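Local coordinates for d-3-phosphoglycerate dehydrogenase oxidoreductase protein (Ralstonia solanacearum, PDB 3GG9) that probably oxidises D-3-phosphoglycerate with NAD as cofactor, as a member of the D-isomer-specific 2-hydroxyacid dehydrogenase family, at residues A[244-249]-A[272-277]; A[260-265]-A[290-295]. All coordinates share one frame; numbering follows the deposited sequence.

Contact 1 of 2, residues A[244-249]-A[272-277]; sequences TALFVN and MAAIDV
A245 O accepts the amide of M272 at 3.0 Å, the first of five backbone hydrogen bonds that zip strand 246-249 to strand 272-275 as parallel neighbours in the Rossmann-type sheet. The short axes diverge by 13° and approach to 4.5 Å. F247 is gripped through both its polar backbone atoms: its N reaches M272 O at 2.8 Å, nearly straight at 168° at the hydrogen, and its O receives A274 N. N249 repeats this with A274 O and D276 N.

The tight spot is at L246. With CG anti to the backbone N (chi1 167°), L246 swings CD1 across the strand gap to 3.8 Å from M272 CG. Looser is the next pair, where F247 CB and A273 CB stand 4.5 Å apart; further along that face N249 CB lies 4.2 Å from I275 CG2. Every touching residue is buried, so the looser part borders other protein elements rather than a solvent-facing rim. At the C-terminal end N249, still in its strand, crosses V277, which lies beyond the other strand, at about a right angle, with N249 ND2 4.1 Å from V277 CG2; S251 N bonds to N249 OD1, and N249 ND2 to R252 O.

Strand 218-221 bonds to the far edge of 246-249, helix 109-123 covers L246 and V248, and helix 260-267 covers F247, A273 and I275.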
loop_
_atom_site.group_PDB
_atom_site.type_symbol
_atom_site.label_atom_id
_atom_site.label_comp_id
_atom_site.label_asym_id
_atom_site.label_seq_id
_atom_site.Cartn_x
_atom_site.Cartn_y
_atom_site.Cartn_z
ATOM N N THR A 244 15.070 -2.853 -12.390
ATOM C CA THR A 244 14.449 -2.922 -11.061
ATOM C C THR A 244 13.400 -1.811 -10.810
ATOM O O THR A 244 12.838 -1.698 -9.697
ATOM C CB THR A 244 15.515 -2.724 -9.978
ATOM O OG1 THR A 244 16.270 -1.537 -10.281
ATOM C CG2 THR A 244 16.439 -3.937 -9.882
ATOM N N ALA A 245 13.178 -0.994 -11.833
ATOM C CA ALA A 245 12.335 0.190 -11.747
ATOM C C ALA A 245 10.846 -0.105 -11.765
ATOM O O ALA A 245 10.387 -1.073 -12.385
ATOM C CB ALA A 245 12.698 1.176 -12.846
ATOM N N LEU A 246 10.104 0.735 -11.049
ATOM C CA LEU A 246 8.638 0.695 -11.024
ATOM C C LEU A 246 7.978 1.860 -11.802
ATOM O O LEU A 246 8.252 3.049 -11.564
ATOM C CB LEU A 246 8.139 0.612 -9.576
ATOM C CG LEU A 246 6.643 0.875 -9.338
ATOM C CD1 LEU A 246 5.850 -0.342 -9.797
ATOM C CD2 LEU A 246 6.392 1.196 -7.838
ATOM N N PHE A 247 7.126 1.513 -12.757
ATOM C CA PHE A 247 6.349 2.511 -13.486
ATOM C C PHE A 247 4.928 2.607 -12.924
ATOM O O PHE A 247 4.220 1.610 -12.881
ATOM C CB PHE A 247 6.292 2.158 -14.975
ATOM C CG PHE A 247 5.465 3.120 -15.785
ATOM C CD1 PHE A 247 5.951 4.391 -16.090
ATOM C CD2 PHE A 247 4.200 2.768 -16.226
ATOM C CE1 PHE A 247 5.189 5.270 -16.847
ATOM C CE2 PHE A 247 3.432 3.639 -16.976
ATOM C CZ PHE A 247 3.931 4.898 -17.290
ATOM N N VAL A 248 4.514 3.803 -12.485
ATOM C CA VAL A 248 3.171 4.000 -11.919
ATOM C C VAL A 248 2.328 4.918 -12.801
ATOM O O VAL A 248 2.763 6.007 -13.190
ATOM C CB VAL A 248 3.212 4.565 -10.436
ATOM C CG1 VAL A 248 1.810 4.658 -9.838
ATOM C CG2 VAL A 248 4.111 3.699 -9.531
ATOM N N ASN A 249 1.111 4.490 -13.110
ATOM C CA ASN A 249 0.194 5.333 -13.875
ATOM C C ASN A 249 -1.211 5.268 -13.311
ATOM O O ASN A 249 -1.956 4.324 -13.579
ATOM C CB ASN A 249 0.196 4.956 -15.374
ATOM C CG ASN A 249 -0.620 5.926 -16.229
ATOM O OD1 ASN A 249 -1.052 6.984 -15.773
ATOM N ND2 ASN A 249 -0.838 5.560 -17.474
ATOM N N MET A 272 8.693 -3.490 -13.086
ATOM C CA MET A 272 7.358 -3.609 -12.507
ATOM C C MET A 272 6.507 -2.401 -12.858
ATOM O O MET A 272 7.025 -1.307 -13.111
ATOM C CB MET A 272 7.448 -3.798 -10.979
ATOM C CG MET A 272 6.091 -4.133 -10.266
ATOM S SD MET A 272 6.145 -4.682 -8.535
ATOM C CE MET A 272 7.028 -6.233 -8.812
ATOM N N ALA A 273 5.203 -2.624 -12.924
ATOM C CA ALA A 273 4.258 -1.543 -13.052
ATOM C C ALA A 273 3.115 -1.612 -12.031
ATOM O O ALA A 273 2.769 -2.682 -11.527
ATOM C CB ALA A 273 3.736 -1.459 -14.449
ATOM N N ALA A 274 2.553 -0.449 -11.717
ATOM C CA ALA A 274 1.326 -0.385 -10.939
ATOM C C ALA A 274 0.402 0.600 -11.656
ATOM O O ALA A 274 0.779 1.743 -11.916
ATOM C CB ALA A 274 1.609 0.045 -9.482
ATOM N N ILE A 275 -0.777 0.134 -12.056
ATOM C CA ILE A 275 -1.673 0.966 -12.864
ATOM C C ILE A 275 -3.099 0.961 -12.306
ATOM O O ILE A 275 -3.559 -0.028 -11.733
ATOM C CB ILE A 275 -1.648 0.617 -14.398
ATOM C CG1 ILE A 275 -2.187 -0.784 -14.672
ATOM C CG2 ILE A 275 -0.236 0.795 -15.051
ATOM C CD1 ILE A 275 -3.534 -0.752 -15.235
ATOM N N ASP A 276 -3.807 2.057 -12.530
ATOM C CA ASP A 276 -5.165 2.208 -12.008
ATOM C C ASP A 276 -6.141 2.482 -13.148
ATOM O O ASP A 276 -7.321 2.559 -12.938
ATOM C CB ASP A 276 -5.191 3.327 -10.948
ATOM C CG ASP A 276 -6.556 3.485 -10.268
ATOM O OD1 ASP A 276 -7.038 2.509 -9.655
ATOM O OD2 ASP A 276 -7.142 4.601 -10.327
ATOM N N VAL A 277 -5.642 2.560 -14.377
ATOM C CA VAL A 277 -6.453 3.049 -15.480
ATOM C C VAL A 277 -6.214 2.188 -16.715
ATOM O O VAL A 277 -5.082 1.769 -16.978
ATOM C CB VAL A 277 -6.130 4.543 -15.827
ATOM C CG1 VAL A 277 -6.641 5.464 -14.734
ATOM C CG2 VAL A 277 -4.607 4.749 -16.059
#

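Contact 2 of 2, residues A[260-265]-A[290-295]; sequences GMVTAL and LRMENC
V262 and L265, one helical turn apart on helix 260-267, meet M292 and N294 of the loop and C295, where strand 295-297 begins, the last strand of the parallel Rossmann-type sheet. The contact is largely apolar, and its two segments bury 243 Å² between them.

In the first shell, M292 CE sits against both methyls of V262, 3.7 Å from CG2 and 3.8 Å from CG1, and the two side chains cross at about a right angle. The methionine extends from its backbone through an anti chi2 (-179°) and bends at chi3 (-111°), which turns the methyl toward the valine. L265 divides its branches: CD1 faces the sulfur, with M292 SD at 4.3 Å, and also C295 CB at 4.4 Å, whereas CD2 approaches the amide nitrogen N294 ND2 at 3.8 Å. The side chains of L265 and N294 run antiparallel past each other. The approach of CD2 to ND2 is packing, because a methyl cannot take a hydrogen bond.

Further out, backbone bonds and neighbours position these groups. Bonds inside the helix, such as L265 N to M261 O, set the spacing of the two side chains. Opposite them, M292 to C295 forms a type I beta turn, which brings three contact residues round to the helix. L289 touches both V262 and C295, and L143 packs on N294. The N294 amide is oriented by a hydrogen bond from ND2 to G271 O, while the turn itself is closed by C295 N on M292 O at 3.1 Å.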
loop_
_atom_site.group_PDB
_atom_site.type_symbol
_atom_site.label_atom_id
_atom_site.label_comp_id
_atom_site.label_asym_id
_atom_site.label_seq_id
_atom_site.Cartn_x
_atom_site.Cartn_y
_atom_site.Cartn_z
ATOM N N GLY A 260 2.316 -0.229 -25.395
ATOM C CA GLY A 260 3.690 0.122 -25.042
ATOM C C GLY A 260 4.134 -0.462 -23.724
ATOM O O GLY A 260 5.242 -0.980 -23.593
ATOM N N MET A 261 3.252 -0.384 -22.741
ATOM C CA MET A 261 3.536 -0.931 -21.432
ATOM C C MET A 261 3.735 -2.466 -21.368
ATOM O O MET A 261 4.730 -2.955 -20.811
ATOM C CB MET A 261 2.449 -0.460 -20.480
ATOM C CG MET A 261 2.078 -1.443 -19.437
ATOM S SD MET A 261 2.275 -0.593 -17.934
ATOM C CE MET A 261 4.075 -0.380 -18.024
ATOM N N VAL A 262 2.785 -3.213 -21.922
ATOM C CA VAL A 262 2.914 -4.660 -22.017
ATOM C C VAL A 262 4.233 -4.979 -22.716
ATOM O O VAL A 262 5.013 -5.786 -22.204
ATOM C CB VAL A 262 1.724 -5.299 -22.764
ATOM C CG1 VAL A 262 2.036 -6.774 -23.133
ATOM C CG2 VAL A 262 0.443 -5.197 -21.925
ATOM N N THR A 263 4.489 -4.293 -23.832
ATOM C CA THR A 263 5.704 -4.493 -24.626
ATOM C C THR A 263 6.952 -4.267 -23.783
ATOM O O THR A 263 7.817 -5.127 -23.734
ATOM C CB THR A 263 5.714 -3.613 -25.907
ATOM O OG1 THR A 263 4.564 -3.921 -26.709
ATOM C CG2 THR A 263 6.992 -3.839 -26.746
ATOM N N ALA A 264 7.013 -3.142 -23.069
ATOM C CA ALA A 264 8.180 -2.837 -22.251
ATOM C C ALA A 264 8.362 -3.816 -21.081
ATOM O O ALA A 264 9.492 -4.246 -20.800
ATOM C CB ALA A 264 8.122 -1.402 -21.755
ATOM N N LEU A 265 7.270 -4.191 -20.415
ATOM C CA LEU A 265 7.363 -5.170 -19.329
ATOM C C LEU A 265 7.898 -6.503 -19.831
ATOM O O LEU A 265 8.752 -7.113 -19.188
ATOM C CB LEU A 265 6.028 -5.357 -18.602
ATOM C CG LEU A 265 5.593 -4.225 -17.659
ATOM C CD1 LEU A 265 4.172 -4.479 -17.206
ATOM C CD2 LEU A 265 6.520 -4.067 -16.448
ATOM N N LEU A 290 -3.414 -8.173 -16.217
ATOM C CA LEU A 290 -3.926 -8.860 -15.034
ATOM C C LEU A 290 -3.291 -10.231 -14.873
ATOM O O LEU A 290 -3.263 -10.773 -13.778
ATOM C CB LEU A 290 -5.465 -8.980 -15.067
ATOM C CG LEU A 290 -6.338 -7.718 -15.114
ATOM C CD1 LEU A 290 -7.819 -8.038 -14.954
ATOM C CD2 LEU A 290 -5.920 -6.772 -14.039
ATOM N N ARG A 291 -2.781 -10.784 -15.970
ATOM C CA ARG A 291 -2.121 -12.086 -15.929
ATOM C C ARG A 291 -0.596 -11.994 -15.799
ATOM O O ARG A 291 0.101 -12.997 -15.929
ATOM C CB ARG A 291 -2.537 -12.920 -17.144
ATOM C CG ARG A 291 -4.050 -13.059 -17.242
ATOM C CD ARG A 291 -4.467 -14.018 -18.349
ATOM N NE ARG A 291 -4.269 -13.466 -19.692
ATOM C CZ ARG A 291 -5.098 -12.624 -20.312
ATOM N NH1 ARG A 291 -4.804 -12.235 -21.541
ATOM N NH2 ARG A 291 -6.208 -12.164 -19.725
ATOM N N MET A 292 -0.098 -10.788 -15.529
ATOM C CA MET A 292 1.328 -10.534 -15.300
ATOM C C MET A 292 1.628 -10.297 -13.819
ATOM O O MET A 292 1.116 -9.346 -13.218
ATOM C CB MET A 292 1.785 -9.326 -16.131
ATOM C CG MET A 292 2.048 -9.647 -17.608
ATOM S SD MET A 292 2.608 -8.244 -18.615
ATOM C CE MET A 292 1.206 -8.036 -19.624
ATOM N N GLU A 293 2.476 -11.155 -13.246
ATOM C CA GLU A 293 2.873 -11.077 -11.832
ATOM C C GLU A 293 3.612 -9.773 -11.480
ATOM O O GLU A 293 3.572 -9.323 -10.331
ATOM C CB GLU A 293 3.715 -12.294 -11.432
ATOM C CG GLU A 293 5.102 -12.379 -12.087
ATOM C CD GLU A 293 6.013 -13.441 -11.470
ATOM O OE1 GLU A 293 5.660 -14.035 -10.417
ATOM O OE2 GLU A 293 7.095 -13.676 -12.050
ATOM N N ASN A 294 4.275 -9.176 -12.473
ATOM C CA ASN A 294 4.957 -7.875 -12.285
ATOM C C ASN A 294 4.113 -6.661 -12.711
ATOM O O ASN A 294 4.651 -5.587 -12.968
ATOM C CB ASN A 294 6.327 -7.857 -12.975
ATOM C CG ASN A 294 6.238 -8.137 -14.463
ATOM O OD1 ASN A 294 5.319 -8.819 -14.926
ATOM N ND2 ASN A 294 7.199 -7.628 -15.217
ATOM N N CYS A 295 2.795 -6.830 -12.775
ATOM C CA CYS A 295 1.888 -5.676 -12.812
ATOM C C CYS A 295 0.885 -5.785 -11.679
ATOM O O CYS A 295 0.320 -6.841 -11.447
ATOM C CB CYS A 295 1.155 -5.538 -14.152
ATOM S SG CYS A 295 0.513 -3.842 -14.471
#

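Overall arrangement
Contacts 1 and 2 lie about 9 Å apart, centre to centre, in the Rossmann-type domain that probably binds NAD. Their segments alternate along the chain: strand 246-249, helix 260-267, strand 272-275, then the segment 290-295. Contact 1 joins the two strands of a beta-alpha-beta unit; contact 2 sets its connecting helix against the approach to the next strand, 295-297, at the sheet edge within this chain. They meet directly: A273 N lies 3.0 Å from N294 O, a probable hydrogen bond, and M261 CE packs 3.6 Å from F247 CD2 and 3.7 Å from A273 CB. The helix layer and the sheet are thus joined through the side chain of M261.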